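Local coordinates for protein ADP-ribose pyrophosphatase MutT (Rickettsia felis, PDB 4KYX) that probably hydrolyses nucleotide pyrophosphate bonds with magnesium as a Nudix hydrolase, possibly in ADP-ribose or oxidised nucleoside triphosphates, at residues A[15-20]-A[57-62]; A[19-24]-A[98-103]; A[78-83]-A[93-98]. All blocks are in the same frame, centred on the assembly; numbering follows the deposited sequence. Where two conformers were deposited one is given.

Contact 1. Residues A[15-20]-A[57-62]; sequences IGIGIL and ECAIRE
Ile17 and Ile19 point from their strand into the side of the helix that carries Cys58, Ala59 and Glu62. The branches of Ile17 divide the work. Its CG1 meets the thiol of Cys58, 3.4 Å from SG, while CG2, anti to the backbone N, rests against the helix backbone, 4.1 Å from the CA of Ala59. Cys58 holds SG anti to its own backbone N (chi1 176°), which carries the sulfur toward the strand and onto Ile17. Ile19 comes in alongside, with CG1 3.6 Å from the methyl carbon CB of Ala59. Alanine suits this point, its small side chain letting the helix settle close to the sheet: the segment axes come within 8.5 Å and cross at -64°. This is part of the Nudix alpha/beta/alpha sandwich, with helix 55-67 packed on a face of the mixed sheet, and Arg61 and Glu62 fit the Arg-Glu pair of the family's Nudix box. Beyond CG the side chain of Glu62 is extended, so the carboxylate is carried across Ile17 at about a right angle, with OE1 3.6 Å from the CB of Ile17. The same OE1 lies 3.9 Å from the CD1 of Ile19 and 3.5 Å from Ile17 O, two acceptors with no hydrogen bond between them. NH2 of Arg61 makes a long salt bridge of 3.7 Å to OE2 of Glu62, and NE of Arg61 pairs with Glu53. Such an arginine would be expected to help set the acidic side chains of the box, as in relatives that use them to bind magnesium.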
ATOM      1  N   ILE A  15       4.516   4.257   5.116  1.00 20.47           N
ATOM      2  CA  ILE A  15       4.461   3.830   3.767  1.00 19.72           C
ATOM      3  C   ILE A  15       5.838   4.028   3.124  1.00 18.93           C
ATOM      4  O   ILE A  15       6.386   5.121   3.118  1.00 18.63           O
ATOM      5  CB  ILE A  15       3.412   4.594   2.961  1.00 20.34           C
ATOM      6  CG1 ILE A  15       2.012   4.332   3.541  1.00 21.13           C
ATOM      7  CG2 ILE A  15       3.554   4.216   1.499  1.00 19.74           C
ATOM      8  CD1 ILE A  15       1.043   5.492   3.512  1.00 22.66           C
ATOM      9  N   GLY A  16       6.335   2.950   2.553  1.00 18.53           N
ATOM     10  CA  GLY A  16       7.629   2.905   1.894  1.00 18.12           C
ATOM     11  C   GLY A  16       7.382   2.678   0.413  1.00 17.70           C
ATOM     12  O   GLY A  16       6.443   1.993   0.009  1.00 17.19           O
ATOM     13  N   ILE A  17       8.258   3.200  -0.425  1.00 18.27           N
ATOM     14  CA  ILE A  17       8.209   2.960  -1.844  1.00 18.49           C
ATOM     15  C   ILE A  17       9.483   2.164  -2.176  1.00 18.76           C
ATOM     16  O   ILE A  17      10.592   2.623  -1.862  1.00 20.18           O
ATOM     17  CB  ILE A  17       8.178   4.317  -2.618  1.00 19.60           C
ATOM     18  CG1 ILE A  17       6.911   5.152  -2.374  1.00 20.55           C
ATOM     19  CG2 ILE A  17       8.514   4.113  -4.089  1.00 20.42           C
ATOM     20  CD1 ILE A  17       5.597   4.471  -2.497  1.00 20.61           C
ATOM     21  N   GLY A  18       9.360   1.032  -2.861  1.00 17.19           N
ATOM     22  CA  GLY A  18      10.540   0.378  -3.415  1.00 16.33           C
ATOM     23  C   GLY A  18      10.486   0.370  -4.917  1.00 15.86           C
ATOM     24  O   GLY A  18       9.458   0.158  -5.527  1.00 15.28           O
ATOM     25  N   ILE A  19      11.641   0.584  -5.529  1.00 15.44           N
ATOM     26  CA  ILE A  19      11.744   0.558  -6.974  1.00 15.81           C
ATOM     27  C   ILE A  19      12.659  -0.537  -7.521  1.00 16.03           C
ATOM     28  O   ILE A  19      13.841  -0.607  -7.168  1.00 16.38           O
ATOM     29  CB  ILE A  19      12.254   1.894  -7.498  1.00 15.92           C
ATOM     30  CG1 ILE A  19      11.413   3.020  -6.855  1.00 15.84           C
ATOM     31  CG2 ILE A  19      12.105   1.896  -9.018  1.00 16.51           C
ATOM     32  CD1 ILE A  19      12.036   3.644  -5.610  1.00 15.56           C
ATOM     33  N   LEU A  20      12.103  -1.420  -8.338  1.00 16.36           N
ATOM     34  CA  LEU A  20      12.908  -2.334  -9.114  1.00 17.03           C
ATOM     35  C   LEU A  20      13.339  -1.599 -10.389  1.00 16.89           C
ATOM     36  O   LEU A  20      12.590  -1.466 -11.329  1.00 16.76           O
ATOM     37  CB  LEU A  20      12.194  -3.615  -9.458  1.00 18.21           C
ATOM     38  CG  LEU A  20      11.440  -4.314  -8.331  1.00 18.98           C
ATOM     39  CD1 LEU A  20      10.965  -5.696  -8.789  1.00 20.27           C
ATOM     40  CD2 LEU A  20      12.376  -4.443  -7.149  1.00 18.62           C
ATOM     41  N   GLU A  57       5.848   9.796  -8.553  1.00 18.30           N
ATOM     42  CA  GLU A  57       6.761  10.930  -8.266  1.00 19.33           C
ATOM     43  C   GLU A  57       7.850  10.492  -7.266  1.00 18.13           C
ATOM     44  O   GLU A  57       9.022  10.804  -7.404  1.00 18.10           O
ATOM     45  CB  GLU A  57       6.010  12.128  -7.671  1.00 20.92           C
ATOM     46  CG  GLU A  57       5.241  12.933  -8.668  1.00 23.29           C
ATOM     47  CD  GLU A  57       4.197  13.884  -8.063  1.00 25.16           C
ATOM     48  OE1 GLU A  57       3.838  13.789  -6.846  1.00 24.15           O
ATOM     49  OE2 GLU A  57       3.728  14.744  -8.860  1.00 28.03           O
ATOM     50  N   CYS A  58       7.403   9.762  -6.239  1.00 17.19           N
ATOM     51  CA  CYS A  58       8.295   9.364  -5.173  1.00 16.56           C
ATOM     52  C   CYS A  58       9.353   8.442  -5.735  1.00 15.79           C
ATOM     53  O   CYS A  58      10.547   8.620  -5.478  1.00 15.93           O
ATOM     54  CB  CYS A  58       7.467   8.727  -4.046  1.00 16.22           C
ATOM     55  SG  CYS A  58       8.528   8.095  -2.715  1.00 16.14           S
ATOM     56  N   ALA A  59       8.919   7.476  -6.535  1.00 15.29           N
ATOM     57  CA  ALA A  59       9.802   6.487  -7.172  1.00 14.89           C
ATOM     58  C   ALA A  59      10.877   7.168  -8.025  1.00 15.35           C
ATOM     59  O   ALA A  59      12.111   6.949  -7.817  1.00 15.04           O
ATOM     60  CB  ALA A  59       9.008   5.505  -8.003  1.00 14.83           C
ATOM     61  N   ILE A  60      10.434   8.042  -8.921  1.00 15.97           N
ATOM     62  CA  ILE A  60      11.368   8.818  -9.725  1.00 16.75           C
ATOM     63  C   ILE A  60      12.396   9.643  -8.882  1.00 17.24           C
ATOM     64  O   ILE A  60      13.604   9.579  -9.127  1.00 17.11           O
ATOM     65  CB  ILE A  60      10.644   9.694 -10.776  1.00 17.46           C
ATOM     66  CG1 ILE A  60       9.873   8.805 -11.764  1.00 17.50           C
ATOM     67  CG2 ILE A  60      11.645  10.558 -11.528  1.00 18.22           C
ATOM     68  CD1 ILE A  60       8.874   9.571 -12.610  1.00 18.33           C
ATOM     69  N   ARG A  61      11.925  10.397  -7.913  1.00 17.71           N
ATOM     70  CA  ARG A  61      12.742  11.196  -7.009  1.00 18.72           C
ATOM     71  C   ARG A  61      13.768  10.325  -6.246  1.00 18.53           C
ATOM     72  O   ARG A  61      15.009  10.609  -6.263  1.00 19.09           O
ATOM     73  CB  ARG A  61      11.855  11.912  -5.995  1.00 19.51           C
ATOM     74  CG  ARG A  61      12.656  12.682  -4.985  1.00 20.67           C
ATOM     75  CD  ARG A  61      11.783  13.481  -4.071  1.00 21.92           C
ATOM     76  NE  ARG A  61      10.918  12.652  -3.242  1.00 21.60           N
ATOM     77  CZ  ARG A  61      11.304  11.880  -2.236  1.00 21.81           C
ATOM     78  NH1 ARG A  61      12.587  11.760  -1.900  1.00 22.96           N
ATOM     79  NH2 ARG A  61      10.393  11.200  -1.549  1.00 21.30           N
ATOM     80  N   GLU A  62      13.278   9.268  -5.627  1.00 18.31           N
ATOM     81  CA  GLU A  62      14.131   8.408  -4.780  1.00 18.91           C
ATOM     82  C   GLU A  62      15.245   7.763  -5.583  1.00 17.71           C
ATOM     83  O   GLU A  62      16.431   7.773  -5.161  1.00 17.65           O
ATOM     84  CB  GLU A  62      13.272   7.387  -4.076  1.00 20.06           C
ATOM     85  CG  GLU A  62      12.491   8.070  -2.968  1.00 22.56           C
ATOM     86  CD  GLU A  62      11.730   7.135  -2.089  1.00 25.58           C
ATOM     87  OE1 GLU A  62      11.430   5.954  -2.466  1.00 27.56           O
ATOM     88  OE2 GLU A  62      11.308   7.651  -1.023  1.00 29.73           O
TER

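Contact 2. Residues A[19-24]-A[98-103]; sequences ILIFNN and AHCLNE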
ATOM      1  N   ILE A  19      11.641   0.584  -5.529  1.00 15.44           N
ATOM      2  CA  ILE A  19      11.744   0.558  -6.974  1.00 15.81           C
ATOM      3  C   ILE A  19      12.659  -0.537  -7.521  1.00 16.03           C
ATOM      4  O   ILE A  19      13.841  -0.607  -7.168  1.00 16.38           O
ATOM      5  CB  ILE A  19      12.254   1.894  -7.498  1.00 15.92           C
ATOM      6  CG1 ILE A  19      11.413   3.020  -6.855  1.00 15.84           C
ATOM      7  CG2 ILE A  19      12.105   1.896  -9.018  1.00 16.51           C
ATOM      8  CD1 ILE A  19      12.036   3.644  -5.610  1.00 15.56           C
ATOM      9  N   LEU A  20      12.103  -1.420  -8.338  1.00 16.36           N
ATOM     10  CA  LEU A  20      12.908  -2.334  -9.114  1.00 17.03           C
ATOM     11  C   LEU A  20      13.339  -1.599 -10.389  1.00 16.89           C
ATOM     12  O   LEU A  20      12.590  -1.466 -11.329  1.00 16.76           O
ATOM     13  CB  LEU A  20      12.194  -3.615  -9.458  1.00 18.21           C
ATOM     14  CG  LEU A  20      11.440  -4.314  -8.331  1.00 18.98           C
ATOM     15  CD1 LEU A  20      10.965  -5.696  -8.789  1.00 20.27           C
ATOM     16  CD2 LEU A  20      12.376  -4.443  -7.149  1.00 18.62           C
ATOM     17  N   ILE A  21      14.612  -1.200 -10.407  1.00 16.59           N
ATOM     18  CA  ILE A  21      15.192  -0.455 -11.503  1.00 17.30           C
ATOM     19  C   ILE A  21      15.875  -1.463 -12.399  1.00 18.33           C
ATOM     20  O   ILE A  21      16.731  -2.265 -11.930  1.00 17.65           O
ATOM     21  CB  ILE A  21      16.298   0.506 -11.059  1.00 16.85           C
ATOM     22  CG1 ILE A  21      15.823   1.454  -9.976  1.00 16.23           C
ATOM     23  CG2 ILE A  21      16.804   1.300 -12.257  1.00 17.55           C
ATOM     24  CD1 ILE A  21      16.976   2.055  -9.214  1.00 16.10           C
ATOM     25  N   PHE A  22      15.476  -1.431 -13.669  1.00 19.96           N
ATOM     26  CA  PHE A  22      16.010  -2.333 -14.687  1.00 21.94           C
ATOM     27  C   PHE A  22      16.932  -1.638 -15.648  1.00 22.66           C
ATOM     28  O   PHE A  22      16.747  -0.469 -15.979  1.00 22.68           O
ATOM     29  CB  PHE A  22      14.908  -2.974 -15.500  1.00 23.34           C
ATOM     30  CG  PHE A  22      14.139  -4.021 -14.777  1.00 24.37           C
ATOM     31  CD1 PHE A  22      13.250  -3.702 -13.777  1.00 24.44           C
ATOM     32  CD2 PHE A  22      14.270  -5.353 -15.128  1.00 26.01           C
ATOM     33  CE1 PHE A  22      12.539  -4.686 -13.117  1.00 24.71           C
ATOM     34  CE2 PHE A  22      13.541  -6.335 -14.482  1.00 26.47           C
ATOM     35  CZ  PHE A  22      12.676  -6.007 -13.475  1.00 25.66           C
ATOM     36  N   ASN A  23      17.942  -2.364 -16.114  1.00 23.77           N
ATOM     37  CA  ASN A  23      18.862  -1.862 -17.157  1.00 24.85           C
ATOM     38  C   ASN A  23      18.472  -2.428 -18.527  1.00 27.01           C
ATOM     39  O   ASN A  23      17.494  -3.128 -18.633  1.00 26.55           O
ATOM     40  CB  ASN A  23      20.356  -2.116 -16.784  1.00 25.00           C
ATOM     41  CG  ASN A  23      20.766  -3.591 -16.793  1.00 25.10           C
ATOM     42  OD1 ASN A  23      20.052  -4.504 -17.234  1.00 25.03           O
ATOM     43  ND2 ASN A  23      21.937  -3.829 -16.250  1.00 25.25           N
ATOM     44  N   ASN A  24      19.239  -2.138 -19.582  1.00 29.62           N
ATOM     45  CA  ASN A  24      18.960  -2.724 -20.900  1.00 32.51           C
ATOM     46  C   ASN A  24      19.018  -4.271 -21.026  1.00 33.49           C
ATOM     47  O   ASN A  24      18.409  -4.853 -21.934  1.00 35.80           O
ATOM     48  CB  ASN A  24      19.884  -2.069 -21.930  1.00 34.43           C
ATOM     49  CG  ASN A  24      19.673  -0.550 -22.000  1.00 36.50           C
ATOM     50  OD1 ASN A  24      18.610  -0.049 -21.616  1.00 38.21           O
ATOM     51  ND2 ASN A  24      20.671   0.181 -22.495  1.00 38.80           N
ATOM     52  N   ALA A  98      10.692   0.068 -13.122  1.00 19.33           N
ATOM     53  CA  ALA A  98      10.954   0.957 -14.228  1.00 20.15           C
ATOM     54  C   ALA A  98      12.289   0.646 -14.857  1.00 21.25           C
ATOM     55  O   ALA A  98      13.221   0.175 -14.181  1.00 20.30           O
ATOM     56  CB  ALA A  98      10.943   2.392 -13.763  1.00 19.98           C
ATOM     57  N   HIS A  99      12.378   0.914 -16.152  1.00 22.67           N
ATOM     58  CA  HIS A  99      13.679   0.924 -16.820  1.00 24.20           C
ATOM     59  C   HIS A  99      14.331   2.278 -16.650  1.00 24.39           C
ATOM     60  O   HIS A  99      13.652   3.312 -16.708  1.00 25.19           O
ATOM     61  CB  HIS A  99      13.550   0.563 -18.291  1.00 26.06           C
ATOM     62  CG  HIS A  99      13.581  -0.905 -18.530  1.00 27.08           C
ATOM     63  ND1 HIS A  99      14.736  -1.580 -18.859  1.00 28.22           N
ATOM     64  CD2 HIS A  99      12.616  -1.843 -18.391  1.00 27.67           C
ATOM     65  CE1 HIS A  99      14.463  -2.869 -18.975  1.00 28.92           C
ATOM     66  NE2 HIS A  99      13.184  -3.052 -18.686  1.00 28.82           N
ATOM     67  N   CYS A 100      15.625   2.268 -16.362  1.00 24.34           N
ATOM     68  CA  CYS A 100      16.403   3.503 -16.388  1.00 25.05           C
ATOM     69  C   CYS A 100      16.891   3.858 -17.802  1.00 26.40           C
ATOM     70  O   CYS A 100      17.126   2.997 -18.637  1.00 26.75           O
ATOM     71  CB  CYS A 100      17.536   3.489 -15.382  1.00 25.21           C
ATOM     72  SG  CYS A 100      18.873   2.376 -15.808  1.00 26.35           S
ATOM     73  N   LEU A 101      17.073   5.148 -18.015  1.00 26.63           N
ATOM     74  CA  LEU A 101      17.426   5.732 -19.305  1.00 28.31           C
ATOM     75  C   LEU A 101      18.918   6.045 -19.447  1.00 28.70           C
ATOM     76  O   LEU A 101      19.391   6.379 -20.536  1.00 31.28           O
ATOM     77  CB  LEU A 101      16.604   7.007 -19.482  1.00 28.93           C
ATOM     78  CG  LEU A 101      15.096   6.782 -19.553  1.00 29.38           C
ATOM     79  CD1 LEU A 101      14.378   8.098 -19.829  1.00 29.82           C
ATOM     80  CD2 LEU A 101      14.747   5.749 -20.628  1.00 30.50           C
ATOM     81  N   ASN A 102      19.667   5.974 -18.358  1.00 27.13           N
ATOM     82  CA  ASN A 102      21.028   6.473 -18.327  1.00 27.28           C
ATOM     83  C   ASN A 102      21.863   5.573 -17.426  1.00 26.75           C
ATOM     84  O   ASN A 102      22.543   6.060 -16.542  1.00 25.95           O
ATOM     85  CB  ASN A 102      21.038   7.908 -17.789  1.00 26.86           C
ATOM     86  CG  ASN A 102      20.536   8.024 -16.337  1.00 25.36           C
ATOM     87  OD1 ASN A 102      19.698   7.249 -15.897  1.00 24.16           O
ATOM     88  ND2 ASN A 102      21.032   9.029 -15.605  1.00 25.18           N
ATOM     89  N   GLU A 103      21.787   4.265 -17.648  1.00 27.33           N
ATOM     90  CA  GLU A 103      22.411   3.323 -16.723  1.00 27.19           C
ATOM     91  C   GLU A 103      23.906   3.551 -16.519  1.00 27.43           C
ATOM     92  O   GLU A 103      24.432   3.254 -15.441  1.00 26.20           O
ATOM     93  CB  GLU A 103      22.144   1.875 -17.152  1.00 28.18           C
ATOM     94  CG  GLU A 103      22.821   1.449 -18.458  1.00 30.18           C
ATOM     95  CD  GLU A 103      22.290   0.117 -18.930  1.00 31.15           C
ATOM     96  OE1 GLU A 103      21.115   0.105 -19.363  1.00 31.95           O
ATOM     97  OE2 GLU A 103      22.996  -0.903 -18.785  1.00 31.43           O
TER
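Ile21 pairs with Ala98 and Phe22 with His99 in parallel register, and the backbone bonds from Ala98 N to Leu20 O, Phe22 N to Ala98 O (2.8 Å) and Cys100 N to Phe22 O stitch the strands together. Phe22 and His99 project from the same face of the sheet. The CB of Phe22 sits over the centre of the imidazole of His99, 3.5 Å from its centroid and 11° off the normal, a CH-pi contact. The two rings themselves lie obliquely, their planes 34° apart, and Asn23 O meets the histidine at its edge, 3.1 Å from CE1. On the face of Ile21 and Ala98, Ile21 CG2 reaches along to Cys100 CB at 3.9 Å, an apolar pair beside Trp119. These are neighbouring strands of the mixed sheet of the Nudix fold, here running out into loops. Farther along, Glu103 turns CG between its backbone N and carbonyl carbon (chi1 68°) and extends beyond it toward Asn24, whose backbone N-H its OE1 accepts at 2.9 Å through the syn lone pair. A glutamate is long enough to span the gap, and its carboxylate lies almost parallel to the amide of Asn23, whose ND2 binds Glu27 instead.

Contact 3. Residues A[78-83]-A[93-98]; sequences AVTNDI and SIFLKA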
ATOM      1  N   ALA A  78       3.389  -4.301  -6.747  1.00 17.71           N
ATOM      2  CA  ALA A  78       3.064  -5.084  -5.558  1.00 17.53           C
ATOM      3  C   ALA A  78       2.957  -4.269  -4.288  1.00 17.01           C
ATOM      4  O   ALA A  78       3.427  -3.148  -4.213  1.00 16.34           O
ATOM      5  CB  ALA A  78       4.078  -6.183  -5.385  1.00 17.63           C
ATOM      6  N   VAL A  79       2.238  -4.823  -3.316  1.00 17.05           N
ATOM      7  CA  VAL A  79       2.181  -4.275  -1.960  1.00 16.84           C
ATOM      8  C   VAL A  79       2.575  -5.360  -0.999  1.00 17.40           C
ATOM      9  O   VAL A  79       2.124  -6.517  -1.099  1.00 17.67           O
ATOM     10  CB  VAL A  79       0.750  -3.837  -1.529  1.00 17.28           C
ATOM     11  CG1 VAL A  79       0.797  -3.201  -0.139  1.00 17.18           C
ATOM     12  CG2 VAL A  79       0.154  -2.860  -2.543  1.00 17.29           C
ATOM     13  N   THR A  80       3.386  -4.975  -0.022  1.00 17.49           N
ATOM     14  CA  THR A  80       3.737  -5.855   1.078  1.00 18.49           C
ATOM     15  C   THR A  80       3.444  -5.151   2.355  1.00 18.80           C
ATOM     16  O   THR A  80       3.484  -3.939   2.403  1.00 18.66           O
ATOM     17  CB  THR A  80       5.223  -6.269   1.080  1.00 18.69           C
ATOM     18  OG1 THR A  80       6.024  -5.095   1.146  1.00 18.75           O
ATOM     19  CG2 THR A  80       5.602  -7.014  -0.171  1.00 18.91           C
ATOM     20  N   ASN A  81       3.153  -5.941   3.386  1.00 19.72           N
ATOM     21  CA  ASN A  81       2.846  -5.439   4.704  0.60 20.82           C
ATOM     22  C   ASN A  81       3.738  -6.166   5.702  1.00 21.82           C
ATOM     23  O   ASN A  81       3.545  -7.343   5.957  1.00 22.72           O
ATOM     24  CB  ASN A  81       1.355  -5.709   4.993  0.60 21.75           C
ATOM     25  CG  ASN A  81       0.960  -5.368   6.414  0.60 22.80           C
ATOM     26  OD1 ASN A  81       1.287  -4.320   6.911  0.60 23.07           O
ATOM     27  ND2 ASN A  81       0.289  -6.274   7.075  0.60 24.34           N
ATOM     28  N   ASP A  82       4.729  -5.465   6.236  1.00 22.66           N
ATOM     29  CA  ASP A  82       5.741  -6.101   7.046  1.00 24.60           C
ATOM     30  C   ASP A  82       5.972  -5.402   8.379  1.00 25.98           C
ATOM     31  O   ASP A  82       6.147  -4.199   8.446  1.00 24.42           O
ATOM     32  CB  ASP A  82       7.068  -6.083   6.261  1.00 24.60           C
ATOM     33  CG  ASP A  82       6.917  -6.627   4.848  1.00 24.76           C
ATOM     34  OD1 ASP A  82       6.574  -7.811   4.749  1.00 28.74           O
ATOM     35  OD2 ASP A  82       7.109  -5.870   3.875  1.00 25.33           O
ATOM     36  N   ILE A  83       6.031  -6.169   9.448  1.00 28.21           N
ATOM     37  CA  ILE A  83       6.489  -5.620  10.729  1.00 31.68           C
ATOM     38  C   ILE A  83       7.942  -6.022  10.906  1.00 34.53           C
ATOM     39  O   ILE A  83       8.261  -7.194  10.752  1.00 37.56           O
ATOM     40  CB  ILE A  83       5.674  -6.193  11.930  1.00 32.56           C
ATOM     41  N   SER A  93       4.985  -1.522   2.135  1.00 17.60           N
ATOM     42  CA  SER A  93       5.827  -1.168   1.000  1.00 17.24           C
ATOM     43  C   SER A  93       5.041  -1.241  -0.305  1.00 16.79           C
ATOM     44  O   SER A  93       4.358  -2.223  -0.578  1.00 17.31           O
ATOM     45  CB  SER A  93       7.024  -2.082   0.892  1.00 17.39           C
ATOM     46  OG  SER A  93       7.851  -1.975   2.061  1.00 18.41           O
ATOM     47  N   ILE A  94       5.191  -0.230  -1.127  1.00 16.37           N
ATOM     48  CA  ILE A  94       4.652  -0.213  -2.467  1.00 16.33           C
ATOM     49  C   ILE A  94       5.800  -0.369  -3.418  1.00 15.85           C
ATOM     50  O   ILE A  94       6.736   0.434  -3.396  1.00 15.21           O
ATOM     51  CB  ILE A  94       4.008   1.142  -2.758  1.00 17.16           C
ATOM     52  CG1 ILE A  94       2.992   1.461  -1.672  1.00 18.22           C
ATOM     53  CG2 ILE A  94       3.424   1.172  -4.161  1.00 17.39           C
ATOM     54  CD1 ILE A  94       1.830   0.563  -1.619  1.00 19.28           C
ATOM     55  N   PHE A  95       5.762  -1.420  -4.222  1.00 15.76           N
ATOM     56  CA  PHE A  95       6.812  -1.630  -5.211  1.00 15.76           C
ATOM     57  C   PHE A  95       6.377  -1.220  -6.579  1.00 15.93           C
ATOM     58  O   PHE A  95       5.249  -1.509  -7.003  1.00 15.61           O
ATOM     59  CB  PHE A  95       7.230  -3.082  -5.273  1.00 16.10           C
ATOM     60  CG  PHE A  95       8.054  -3.497  -4.096  1.00 16.18           C
ATOM     61  CD1 PHE A  95       9.401  -3.284  -4.078  1.00 16.48           C
ATOM     62  CD2 PHE A  95       7.442  -4.105  -2.979  1.00 16.86           C
ATOM     63  CE1 PHE A  95      10.189  -3.686  -2.978  1.00 16.65           C
ATOM     64  CE2 PHE A  95       8.232  -4.497  -1.894  1.00 16.79           C
ATOM     65  CZ  PHE A  95       9.598  -4.275  -1.906  1.00 16.82           C
ATOM     66  N   LEU A  96       7.334  -0.602  -7.283  1.00 16.03           N
ATOM     67  CA  LEU A  96       7.169  -0.252  -8.658  1.00 16.67           C
ATOM     68  C   LEU A  96       8.369  -0.692  -9.477  1.00 17.08           C
ATOM     69  O   LEU A  96       9.391  -0.981  -8.920  1.00 16.54           O
ATOM     70  CB  LEU A  96       6.973   1.237  -8.829  1.00 17.01           C
ATOM     71  CG  LEU A  96       5.790   1.848  -8.132  1.00 17.27           C
ATOM     72  CD1 LEU A  96       6.195   2.377  -6.763  1.00 16.90           C
ATOM     73  CD2 LEU A  96       5.264   2.938  -9.017  1.00 18.48           C
ATOM     74  N   LYS A  97       8.166  -0.895 -10.753  1.00 18.27           N
ATOM     75  CA  LYS A  97       9.267  -1.175 -11.625  1.00 19.38           C
ATOM     76  C   LYS A  97       9.433  -0.154 -12.740  1.00 19.41           C
ATOM     77  O   LYS A  97       8.463   0.402 -13.247  1.00 19.41           O
ATOM     78  CB  LYS A  97       9.227  -2.578 -12.174  1.00 21.47           C
ATOM     79  CG  LYS A  97       8.122  -2.911 -13.101  1.00 23.80           C
ATOM     80  CD  LYS A  97       8.563  -4.026 -14.070  1.00 27.17           C
ATOM     81  CE  LYS A  97       7.475  -4.144 -15.154  1.00 30.17           C
ATOM     82  NZ  LYS A  97       6.439  -5.158 -14.835  1.00 31.61           N
ATOM     83  N   ALA A  98      10.692   0.068 -13.122  1.00 19.33           N
ATOM     84  CA  ALA A  98      10.954   0.957 -14.228  1.00 20.15           C
ATOM     85  C   ALA A  98      12.289   0.646 -14.857  1.00 21.25           C
ATOM     86  O   ALA A  98      13.221   0.175 -14.181  1.00 20.30           O
ATOM     87  CB  ALA A  98      10.943   2.392 -13.763  1.00 19.98           C
TER
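Thr80 and Ser93 exchange two backbone hydrogen bonds, Thr80 N to Ser93 O at 3.0 Å and Ser93 N to Thr80 O at 2.9 Å, which makes them a hydrogen-bonded antiparallel pair. Ala78 and Phe95 form the next such pair. There Phe95 N to Ala78 O is nearly straight (171°), but the return bond from Ala78 N to Phe95 O is weak. Between them, Val79 and Ile94 form a non-hydrogen-bonded pair, although Ser93 O also receives the CA-H of Val79.

The van der Waals contacts fall on both faces. Val79 and Ile94 lie side by side and point the same way, with CG2 of Val79 3.9 Å from CD1 of Ile94; beta-branched residues fit well in such a strand. On the opposite face, the ring of Phe95 runs obliquely past Thr80, its CE2 4.0 Å from the methyl CG2 of Thr80. Ala78 O lies at the edge of that ring, near its plane, and the small Ala78 CB meets Phe95 CB. With chi1 at 58°, OG1 of Thr80 stands between its backbone N and carbonyl carbon, 3.2 Å from Ser93 CB.

The polar side-chain bond runs within one strand: Thr80 OG1 donates a hydrogen bond to Asp82 OD2 (3.0 Å), met on its syn side and 23° out of the carboxylate plane. Threonine thus serves both needs, a methyl for the aromatic ring and a hydroxyl for the buried aspartate. Pro132 of helix 131-137 covers Thr80, Asp82 and Ser93, while Val79 packs on Val79 of the second subunit. The pairing belongs to a beta hairpin, strands 75-84 and 89-99, within the mixed sheet of the Nudix fold.

From the N terminus, strand 14-22 opens two loops. Contact 1 closes the first when helix 55-67 returns to lie on the strand. Contact 2 starts from the later part of the same strand and closes the longer loop; the two share Ile19 and Leu20. Contact 3 follows contact 1 in series and lies wholly within the span of contact 2, as a hairpin whose second strand, 89-99, carries Ala98, which also opens the second segment of contact 2. Strand 89-99 therefore sits between 14-22 and 75-84, and Gly16 and Gly18 hydrogen-bond to Ile94, so that the three strands form one sheet, on which helix 55-67 packs.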